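Local coordinates for uncharacterized protein (Bacteroides thetaiotaomicron VPI-5482, PDB 3KNY) that is of unknown function but folds into two domains and is probably a lipoprotein of this gut bacterium, at residues A123-T131 with K142-S150; E23-V34 with S50-K61. One frame throughout, in Å; residues are numbered along the deposited sequence.

Interaction 1: residues A123-T131 with K142-S150; sequences AEYKTNGCT and KAAVTYKKS
Glu124 and Lys149 face each other as a hydrogen-bonded pair of two antiparallel strands, and their backbones exchange two hydrogen bonds: Glu124 N lies 2.8 Å from Lys149 O, and the return bond from Lys149 N runs to Glu124 O. The same reciprocal pairing recurs at Lys126 with Tyr147 and at Asn128 with Val145. At Cys130 with Ala143 it becomes lopsided, since Ala143 N reaches Cys130 O almost straight (171°) while the bond from Cys130 N to Ala143 O is bent and weak. Between these pairs, alpha hydrogens lean on the same carbonyls, as from Lys148 CA to Glu124 O at 3.2 Å.

On the face carrying Glu124, the Glu124 and Lys149 side chains run side by side into a weak salt bridge, OE2 to NZ 3.4 Å; the lysine's stronger partner is Glu71. Tyr147 swings its ring over the neighbouring strand (chi1 57°), with Lys126 CB above one face, 4.2 Å from the ring centroid. Beyond it, Tyr147 OH and Lys126 NZ both engage the C-terminal carboxylate of Pro218, and Lys126 NZ also donates to Asp99 O. On the sheet face that carries Tyr125 and Lys148, Lys148 CG sits centrally over the Tyr125 ring, 3.6 Å from its centroid, a CH-pi contact. The arrangement is a beta hairpin, two strands of a three-stranded antiparallel sheet completed by strand 154-164.

Interaction 2: residues E23-V34 with S50-K61; sequences EYAPLNTIPDWV and SSRYEINYSFLK
Tyr57 rises from residues 50-61 into a pocket of aliphatic groups on residues 23-34, a coil segment that contains a type II beta turn from Pro26 to Thr29 and lies against strand 53-55. Val34 CG2 lies over one face of the phenol ring, 4.0 Å from its centroid, Ala25 CB meets the ring edge in plane, and Pro31 CD approaches Tyr57 CD2 obliquely, at 3.6 Å. Ile30 packs across the hydroxyl end. Trp33, its CG held between backbone N and carbonyl carbon (chi1 71°), brings the six-membered ring down beside Tyr57 and Leu60; Lys61 CE lies over one face and Val34 CG2 over the opposite one, while Tyr57 O is in plane at the edge.

Two backbone bonds tie the segments together. Ala25 N donates to Ile55 O at 2.8 Å, and Asn28 N to Ser50 O at 2.7 Å; both are straight at the hydrogen, but each donor stands above the carbonyl plane. The second comes from the beta turn, whose shape is reinforced by Thr29 OG1 donating to Pro26 O. Next to it, Leu27 CD2 tucks in among the carbonyls of Ser50 and Tyr53.

In the next shell, Trp46 of helix 40-49 meets Tyr57 edge-to-face and also touches Ile30 and Ile55. Glu54 packs its CB and CG against Ala25 O, and its carboxylate is held by Tyr91 OH at OE1 and by Met15 N at OE2. Strand 93-97 hydrogen-bonds the backbone of Glu54 and Asn56. Asn56 begins an Asx turn: its OD1 accepts from Ser58 N at 2.6 Å, nearly along the C=O axis.

Overall arrangement
Both segments of interaction 2 precede those of interaction 1 in sequence, and the chain's centre lies between the two contacts, whose own centres are about 20 Å apart. Even so, they touch where the hairpin of interaction 1 nears its turn: Thr131 N is 3.3 Å from Tyr24 OH, a probable hydrogen bond, and Cys130 SG packs 3.9 Å from the same hydroxyl. Glu23 and Thr131 also meet there through their side chains. Both contacts are structural packing: one joins two strands of the three-stranded sheet, whereas the other fastens a loop over strand 53-55, an element of the larger mixed sheet.

Interaction 1: residues A123-T131 with K142-S150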
loop_
_atom_site.group_PDB
_atom_site.type_symbol
_atom_site.label_atom_id
_atom_site.label_comp_id
_atom_site.label_asym_id
_atom_site.label_seq_id
_atom_site.Cartn_x
_atom_site.Cartn_y
_atom_site.Cartn_z
ATOM N N ALA A 123 7.794 7.947 21.645
ATOM C CA ALA A 123 6.660 7.455 20.855
ATOM C C ALA A 123 5.936 8.589 20.100
ATOM O O ALA A 123 5.579 9.598 20.695
ATOM C CB ALA A 123 5.676 6.677 21.745
ATOM N N GLU A 124 5.689 8.387 18.801
ATOM C CA GLU A 124 5.168 9.439 17.878
ATOM C C GLU A 124 3.776 9.138 17.301
ATOM O O GLU A 124 3.366 7.998 17.247
ATOM C CB GLU A 124 6.171 9.708 16.737
ATOM C CG GLU A 124 7.266 8.630 16.559
ATOM C CD GLU A 124 7.995 8.720 15.231
ATOM O OE1 GLU A 124 7.828 9.734 14.507
ATOM O OE2 GLU A 124 8.723 7.752 14.911
ATOM N N TYR A 125 3.074 10.179 16.862
ATOM C CA TYR A 125 1.681 10.076 16.419
ATOM C C TYR A 125 1.507 10.393 14.935
ATOM O O TYR A 125 1.543 11.564 14.543
ATOM C CB TYR A 125 0.819 11.041 17.237
ATOM C CG TYR A 125 0.135 10.401 18.421
ATOM C CD1 TYR A 125 -0.923 9.497 18.223
ATOM C CD2 TYR A 125 0.526 10.702 19.741
ATOM C CE1 TYR A 125 -1.564 8.896 19.299
ATOM C CE2 TYR A 125 -0.112 10.107 20.831
ATOM C CZ TYR A 125 -1.160 9.205 20.603
ATOM O OH TYR A 125 -1.810 8.602 21.667
ATOM N N LYS A 126 1.253 9.368 14.120
ATOM C CA LYS A 126 1.284 9.521 12.669
ATOM C C LYS A 126 0.024 9.065 11.925
ATOM O O LYS A 126 -0.656 8.155 12.356
ATOM C CB LYS A 126 2.484 8.733 12.105
ATOM C CG LYS A 126 3.806 8.887 12.875
ATOM C CD LYS A 126 5.055 8.822 11.978
ATOM C CE LYS A 126 5.426 7.436 11.519
ATOM N NZ LYS A 126 6.456 7.473 10.422
ATOM N N THR A 127 -0.244 9.697 10.781
ATOM C CA THR A 127 -1.223 9.228 9.810
ATOM C C THR A 127 -0.527 8.715 8.560
ATOM O O THR A 127 0.464 9.268 8.128
ATOM C CB THR A 127 -2.175 10.336 9.375
ATOM O OG1 THR A 127 -2.667 11.008 10.534
ATOM C CG2 THR A 127 -3.365 9.750 8.637
ATOM N N ASN A 128 -1.042 7.646 7.981
ATOM C CA ASN A 128 -0.553 7.150 6.712
ATOM C C ASN A 128 -1.764 6.587 6.001
ATOM O O ASN A 128 -2.806 6.394 6.585
ATOM C CB ASN A 128 0.554 6.092 6.893
ATOM C CG ASN A 128 1.260 5.694 5.558
ATOM O OD1 ASN A 128 1.569 4.516 5.335
ATOM N ND2 ASN A 128 1.510 6.676 4.683
ATOM N N GLY A 129 -1.635 6.354 4.718
ATOM C CA GLY A 129 -2.771 6.033 3.896
ATOM C C GLY A 129 -2.322 5.182 2.757
ATOM O O GLY A 129 -1.162 4.889 2.609
ATOM N N CYS A 130 -3.246 4.819 1.904
ATOM C CA CYS A 130 -2.991 3.706 1.035
ATOM C C CYS A 130 -4.082 3.544 -0.021
ATOM O O CYS A 130 -5.249 3.497 0.320
ATOM C CB CYS A 130 -3.037 2.533 1.970
ATOM S SG CYS A 130 -2.544 1.267 1.165
ATOM N N THR A 131 -3.741 3.471 -1.296
ATOM C CA THR A 131 -4.788 3.345 -2.300
ATOM C C THR A 131 -4.931 1.890 -2.592
ATOM O O THR A 131 -4.022 1.291 -3.146
ATOM C CB THR A 131 -4.479 4.107 -3.566
ATOM O OG1 THR A 131 -4.443 5.493 -3.240
ATOM C CG2 THR A 131 -5.553 3.866 -4.614
ATOM N N LYS A 142 -9.615 4.055 -0.953
ATOM C CA LYS A 142 -8.419 4.324 -0.169
ATOM C C LYS A 142 -8.595 3.970 1.305
ATOM O O LYS A 142 -9.714 4.006 1.821
ATOM C CB LYS A 142 -8.075 5.804 -0.276
ATOM C CG LYS A 142 -7.586 6.169 -1.648
ATOM C CD LYS A 142 -7.133 7.599 -1.732
ATOM C CE LYS A 142 -6.721 7.944 -3.161
ATOM N NZ LYS A 142 -5.776 9.094 -3.154
ATOM N N ALA A 143 -7.484 3.668 1.974
ATOM C CA ALA A 143 -7.442 3.403 3.421
ATOM C C ALA A 143 -6.562 4.474 4.072
ATOM O O ALA A 143 -5.549 4.881 3.490
ATOM C CB ALA A 143 -6.892 1.992 3.708
ATOM N N ALA A 144 -6.976 4.968 5.240
ATOM C CA ALA A 144 -6.173 5.900 6.064
ATOM C C ALA A 144 -6.124 5.341 7.496
ATOM O O ALA A 144 -7.054 4.739 7.950
ATOM C CB ALA A 144 -6.766 7.266 6.055
ATOM N N VAL A 145 -5.041 5.565 8.209
ATOM C CA VAL A 145 -4.805 4.928 9.506
ATOM C C VAL A 145 -4.076 5.908 10.375
ATOM O O VAL A 145 -3.127 6.542 9.921
ATOM C CB VAL A 145 -3.869 3.707 9.374
ATOM C CG1 VAL A 145 -3.583 3.136 10.712
ATOM C CG2 VAL A 145 -4.499 2.654 8.495
ATOM N N THR A 146 -4.496 6.029 11.626
ATOM C CA THR A 146 -3.782 6.855 12.587
ATOM C C THR A 146 -3.231 5.933 13.627
ATOM O O THR A 146 -3.933 5.048 14.078
ATOM C CB THR A 146 -4.692 7.884 13.220
ATOM O OG1 THR A 146 -5.051 8.831 12.214
ATOM C CG2 THR A 146 -3.979 8.610 14.341
ATOM N N TYR A 147 -1.980 6.143 14.016
ATOM C CA TYR A 147 -1.318 5.243 14.939
ATOM C C TYR A 147 -0.240 5.914 15.765
ATOM O O TYR A 147 0.179 7.042 15.485
ATOM C CB TYR A 147 -0.704 4.071 14.172
ATOM C CG TYR A 147 0.281 4.455 13.073
ATOM C CD1 TYR A 147 -0.163 4.866 11.816
ATOM C CD2 TYR A 147 1.654 4.374 13.277
ATOM C CE1 TYR A 147 0.740 5.211 10.802
ATOM C CE2 TYR A 147 2.567 4.704 12.264
ATOM C CZ TYR A 147 2.099 5.128 11.037
ATOM O OH TYR A 147 2.985 5.458 10.051
ATOM N N LYS A 148 0.199 5.187 16.789
ATOM C CA LYS A 148 1.293 5.600 17.635
ATOM C C LYS A 148 2.424 4.600 17.432
ATOM O O LYS A 148 2.223 3.391 17.519
ATOM C CB LYS A 148 0.841 5.602 19.085
ATOM C CG LYS A 148 1.394 6.754 19.905
ATOM C CD LYS A 148 1.072 6.594 21.384
ATOM C CE LYS A 148 1.726 5.332 21.957
ATOM N NZ LYS A 148 2.036 5.494 23.404
ATOM N N LYS A 149 3.603 5.106 17.112
ATOM C CA LYS A 149 4.770 4.259 16.909
ATOM C C LYS A 149 5.726 4.496 18.079
ATOM O O LYS A 149 5.934 5.638 18.493
ATOM C CB LYS A 149 5.452 4.580 15.572
ATOM C CG LYS A 149 6.670 3.706 15.272
ATOM C CD LYS A 149 7.316 4.069 13.940
ATOM C CE LYS A 149 8.766 3.582 13.857
ATOM N NZ LYS A 149 9.672 4.512 14.588
ATOM N N SER A 150 6.276 3.416 18.631
ATOM C CA SER A 150 7.296 3.520 19.674
ATOM C C SER A 150 8.446 2.539 19.353
ATOM O O SER A 150 8.413 1.842 18.319
ATOM C CB SER A 150 6.683 3.262 21.049
ATOM O OG SER A 150 6.293 1.912 21.169
#

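Interaction 2: residues E23-V34 with S50-K61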
loop_
_atom_site.group_PDB
_atom_site.type_symbol
_atom_site.label_atom_id
_atom_site.label_comp_id
_atom_site.label_asym_id
_atom_site.label_seq_id
_atom_site.Cartn_x
_atom_site.Cartn_y
_atom_site.Cartn_z
ATOM N N GLU A 23 0.374 4.542 -8.989
ATOM C CA GLU A 23 1.330 5.006 -7.975
ATOM C C GLU A 23 2.242 3.881 -7.445
ATOM O O GLU A 23 3.171 4.159 -6.687
ATOM C CB GLU A 23 0.600 5.755 -6.822
ATOM C CG GLU A 23 -0.201 4.893 -5.772
ATOM C CD GLU A 23 -1.030 5.747 -4.740
ATOM O OE1 GLU A 23 -1.885 6.533 -5.208
ATOM O OE2 GLU A 23 -0.846 5.626 -3.480
ATOM N N TYR A 24 1.987 2.639 -7.868
ATOM C CA TYR A 24 2.717 1.452 -7.418
ATOM C C TYR A 24 3.478 0.720 -8.547
ATOM O O TYR A 24 2.964 0.550 -9.654
ATOM C CB TYR A 24 1.729 0.456 -6.761
ATOM C CG TYR A 24 1.076 0.989 -5.493
ATOM C CD1 TYR A 24 1.682 0.832 -4.243
ATOM C CD2 TYR A 24 -0.138 1.651 -5.542
ATOM C CE1 TYR A 24 1.103 1.339 -3.091
ATOM C CE2 TYR A 24 -0.732 2.152 -4.387
ATOM C CZ TYR A 24 -0.103 2.005 -3.174
ATOM O OH TYR A 24 -0.699 2.528 -2.058
ATOM N N ALA A 25 4.688 0.247 -8.240
ATOM C CA ALA A 25 5.525 -0.486 -9.201
ATOM C C ALA A 25 5.049 -1.937 -9.337
ATOM O O ALA A 25 4.915 -2.633 -8.336
ATOM C CB ALA A 25 7.006 -0.457 -8.765
ATOM N N PRO A 26 4.798 -2.399 -10.572
ATOM C CA PRO A 26 4.447 -3.806 -10.817
ATOM C C PRO A 26 5.523 -4.736 -10.306
ATOM O O PRO A 26 6.694 -4.353 -10.303
ATOM C CB PRO A 26 4.426 -3.915 -12.345
ATOM C CG PRO A 26 4.323 -2.517 -12.876
ATOM C CD PRO A 26 4.800 -1.586 -11.804
ATOM N N LEU A 27 5.145 -5.950 -9.923
ATOM C CA LEU A 27 6.108 -6.930 -9.422
ATOM C C LEU A 27 7.366 -7.035 -10.275
ATOM O O LEU A 27 7.342 -6.907 -11.516
ATOM C CB LEU A 27 5.502 -8.330 -9.332
ATOM C CG LEU A 27 4.588 -8.704 -8.175
ATOM C CD1 LEU A 27 4.498 -10.213 -8.180
ATOM C CD2 LEU A 27 5.092 -8.211 -6.810
ATOM N N ASN A 28 8.476 -7.279 -9.597
ATOM C CA ASN A 28 9.758 -7.435 -10.266
ATOM C C ASN A 28 10.146 -6.260 -11.189
ATOM O O ASN A 28 10.839 -6.452 -12.171
ATOM C CB ASN A 28 9.777 -8.776 -10.999
ATOM C CG ASN A 28 9.457 -9.933 -10.073
ATOM O OD1 ASN A 28 10.224 -10.241 -9.152
ATOM N ND2 ASN A 28 8.310 -10.569 -10.297
ATOM N N THR A 29 9.698 -5.051 -10.857
ATOM C CA THR A 29 10.184 -3.839 -11.499
ATOM C C THR A 29 10.451 -2.756 -10.442
ATOM O O THR A 29 9.844 -2.754 -9.360
ATOM C CB THR A 29 9.203 -3.276 -12.560
ATOM O OG1 THR A 29 8.206 -2.462 -11.924
ATOM C CG2 THR A 29 8.555 -4.384 -13.368
ATOM N N ILE A 30 11.374 -1.853 -10.768
ATOM C CA ILE A 30 11.711 -0.699 -9.931
ATOM C C ILE A 30 11.786 0.501 -10.859
ATOM O O ILE A 30 12.445 0.424 -11.875
ATOM C CB ILE A 30 13.059 -0.891 -9.191
ATOM C CG1 ILE A 30 13.048 -2.238 -8.453
ATOM C CG2 ILE A 30 13.317 0.266 -8.220
ATOM C CD1 ILE A 30 14.233 -2.483 -7.550
ATOM N N PRO A 31 11.066 1.596 -10.553
ATOM C CA PRO A 31 11.176 2.755 -11.444
ATOM C C PRO A 31 12.618 3.203 -11.591
ATOM O O PRO A 31 13.350 3.210 -10.600
ATOM C CB PRO A 31 10.341 3.849 -10.741
ATOM C CG PRO A 31 9.793 3.242 -9.494
ATOM C CD PRO A 31 9.953 1.752 -9.605
ATOM N N ASP A 32 13.018 3.568 -12.805
ATOM C CA ASP A 32 14.397 3.915 -13.035
ATOM C C ASP A 32 14.901 4.937 -12.019
ATOM O O ASP A 32 15.938 4.732 -11.391
ATOM C CB ASP A 32 14.630 4.457 -14.444
ATOM C CG ASP A 32 16.115 4.671 -14.729
ATOM O OD1 ASP A 32 16.899 3.746 -14.443
ATOM O OD2 ASP A 32 16.513 5.757 -15.202
ATOM N N TRP A 33 14.159 6.021 -11.831
ATOM C CA TRP A 33 14.626 7.095 -10.961
ATOM C C TRP A 33 15.095 6.627 -9.572
ATOM O O TRP A 33 15.970 7.253 -8.956
ATOM C CB TRP A 33 13.557 8.181 -10.836
ATOM C CG TRP A 33 12.382 7.793 -10.047
ATOM C CD1 TRP A 33 11.226 7.259 -10.513
ATOM C CD2 TRP A 33 12.226 7.922 -8.629
ATOM N NE1 TRP A 33 10.360 7.036 -9.474
ATOM C CE2 TRP A 33 10.950 7.435 -8.307
ATOM C CE3 TRP A 33 13.048 8.398 -7.600
ATOM C CZ2 TRP A 33 10.468 7.412 -7.003
ATOM C CZ3 TRP A 33 12.565 8.371 -6.293
ATOM C CH2 TRP A 33 11.286 7.882 -6.011
ATOM N N VAL A 34 14.507 5.534 -9.082
ATOM C CA VAL A 34 14.840 5.009 -7.754
ATOM C C VAL A 34 16.317 4.670 -7.620
ATOM O O VAL A 34 16.944 5.001 -6.611
ATOM C CB VAL A 34 13.988 3.761 -7.394
ATOM C CG1 VAL A 34 14.555 3.054 -6.183
ATOM C CG2 VAL A 34 12.578 4.175 -7.128
ATOM N N SER A 50 10.325 -6.417 -4.359
ATOM C CA SER A 50 9.430 -6.217 -5.509
ATOM C C SER A 50 8.936 -7.540 -6.090
ATOM O O SER A 50 8.093 -7.545 -6.983
ATOM C CB SER A 50 10.111 -5.396 -6.620
ATOM O OG SER A 50 10.965 -6.216 -7.411
ATOM N N SER A 51 9.470 -8.657 -5.603
ATOM C CA SER A 51 9.013 -9.966 -6.058
ATOM C C SER A 51 7.747 -10.392 -5.319
ATOM O O SER A 51 7.152 -11.405 -5.666
ATOM C CB SER A 51 10.084 -11.011 -5.815
ATOM O OG SER A 51 10.153 -11.348 -4.445
ATOM N N ARG A 52 7.377 -9.652 -4.272
ATOM C CA ARG A 52 6.185 -9.981 -3.458
ATOM C C ARG A 52 5.239 -8.819 -3.232
ATOM O O ARG A 52 4.082 -9.052 -2.885
ATOM C CB ARG A 52 6.598 -10.485 -2.076
ATOM C CG ARG A 52 7.435 -11.725 -2.100
ATOM C CD ARG A 52 6.600 -12.929 -2.441
ATOM N NE ARG A 52 7.429 -14.113 -2.343
ATOM C CZ ARG A 52 8.259 -14.521 -3.291
ATOM N NH1 ARG A 52 8.343 -13.856 -4.440
ATOM N NH2 ARG A 52 9.003 -15.608 -3.085
ATOM N N TYR A 53 5.728 -7.591 -3.394
ATOM C CA TYR A 53 4.947 -6.393 -3.104
ATOM C C TYR A 53 4.986 -5.458 -4.300
ATOM O O TYR A 53 6.004 -5.372 -5.000
ATOM C CB TYR A 53 5.530 -5.632 -1.909
ATOM C CG TYR A 53 5.510 -6.363 -0.600
ATOM C CD1 TYR A 53 6.545 -7.230 -0.239
ATOM C CD2 TYR A 53 4.456 -6.172 0.304
ATOM C CE1 TYR A 53 6.521 -7.904 0.992
ATOM C CE2 TYR A 53 4.419 -6.839 1.527
ATOM C CZ TYR A 53 5.447 -7.698 1.869
ATOM O OH TYR A 53 5.390 -8.340 3.079
ATOM N N GLU A 54 3.887 -4.757 -4.528
ATOM C CA GLU A 54 3.859 -3.741 -5.542
ATOM C C GLU A 54 4.028 -2.461 -4.773
ATOM O O GLU A 54 3.152 -2.086 -4.003
ATOM C CB GLU A 54 2.583 -3.817 -6.356
ATOM C CG GLU A 54 2.617 -5.040 -7.285
ATOM C CD GLU A 54 1.296 -5.342 -7.962
ATOM O OE1 GLU A 54 0.225 -5.175 -7.303
ATOM O OE2 GLU A 54 1.344 -5.776 -9.142
ATOM N N ILE A 55 5.176 -1.814 -4.987
ATOM C CA ILE A 55 5.710 -0.796 -4.086
ATOM C C ILE A 55 5.560 0.639 -4.609
ATOM O O ILE A 55 5.802 0.933 -5.768
ATOM C CB ILE A 55 7.214 -1.092 -3.807
ATOM C CG1 ILE A 55 7.394 -2.530 -3.299
ATOM C CG2 ILE A 55 7.787 -0.117 -2.803
ATOM C CD1 ILE A 55 8.861 -3.000 -3.092
ATOM N N ASN A 56 5.143 1.531 -3.730
ATOM C CA ASN A 56 5.115 2.950 -4.032
ATOM C C ASN A 56 6.387 3.552 -3.449
ATOM O O ASN A 56 6.584 3.521 -2.241
ATOM C CB ASN A 56 3.880 3.628 -3.439
ATOM C CG ASN A 56 3.887 5.121 -3.656
ATOM O OD1 ASN A 56 4.942 5.725 -3.726
ATOM N ND2 ASN A 56 2.715 5.724 -3.760
ATOM N N TYR A 57 7.228 4.114 -4.323
ATOM C CA TYR A 57 8.531 4.682 -3.938
ATOM C C TYR A 57 8.475 6.182 -3.618
ATOM O O TYR A 57 9.512 6.789 -3.388
ATOM C CB TYR A 57 9.591 4.375 -5.018
ATOM C CG TYR A 57 9.951 2.893 -5.105
ATOM C CD1 TYR A 57 10.847 2.310 -4.198
ATOM C CD2 TYR A 57 9.383 2.070 -6.078
ATOM C CE1 TYR A 57 11.175 0.930 -4.261
ATOM C CE2 TYR A 57 9.693 0.689 -6.144
ATOM C CZ TYR A 57 10.595 0.133 -5.234
ATOM O OH TYR A 57 10.888 -1.219 -5.311
ATOM N N SER A 58 7.277 6.767 -3.546
ATOM C CA SER A 58 7.116 8.210 -3.293
ATOM C C SER A 58 7.961 8.741 -2.127
ATOM O O SER A 58 8.318 9.911 -2.111
ATOM C CB SER A 58 5.653 8.568 -3.002
ATOM O OG SER A 58 5.321 8.226 -1.652
ATOM N N PHE A 59 8.258 7.899 -1.151
ATOM C CA PHE A 59 9.016 8.345 0.010
ATOM C C PHE A 59 10.471 8.721 -0.243
ATOM O O PHE A 59 11.088 9.400 0.578
ATOM C CB PHE A 59 8.995 7.271 1.073
ATOM C CG PHE A 59 9.941 6.141 0.815
ATOM C CD1 PHE A 59 9.630 5.150 -0.117
ATOM C CD2 PHE A 59 11.135 6.046 1.531
ATOM C CE1 PHE A 59 10.495 4.088 -0.339
ATOM C CE2 PHE A 59 11.999 4.988 1.318
ATOM C CZ PHE A 59 11.677 4.001 0.380
ATOM N N LEU A 60 11.043 8.247 -1.346
ATOM C CA LEU A 60 12.419 8.608 -1.707
ATOM C C LEU A 60 12.453 9.999 -2.316
ATOM O O LEU A 60 13.524 10.529 -2.572
ATOM C CB LEU A 60 13.035 7.582 -2.673
ATOM C CG LEU A 60 13.370 6.202 -2.085
ATOM C CD1 LEU A 60 13.693 5.212 -3.185
ATOM C CD2 LEU A 60 14.515 6.286 -1.096
ATOM N N LYS A 61 11.290 10.605 -2.533
ATOM C CA LYS A 61 11.239 11.951 -3.060
ATOM C C LYS A 61 11.252 12.980 -1.923
ATOM O O LYS A 61 10.625 14.029 -2.019
ATOM C CB LYS A 61 10.012 12.125 -3.960
ATOM C CG LYS A 61 9.930 11.104 -5.102
ATOM C CD LYS A 61 9.435 11.735 -6.424
ATOM C CE LYS A 61 8.577 10.761 -7.256
ATOM N NZ LYS A 61 7.268 10.370 -6.582
#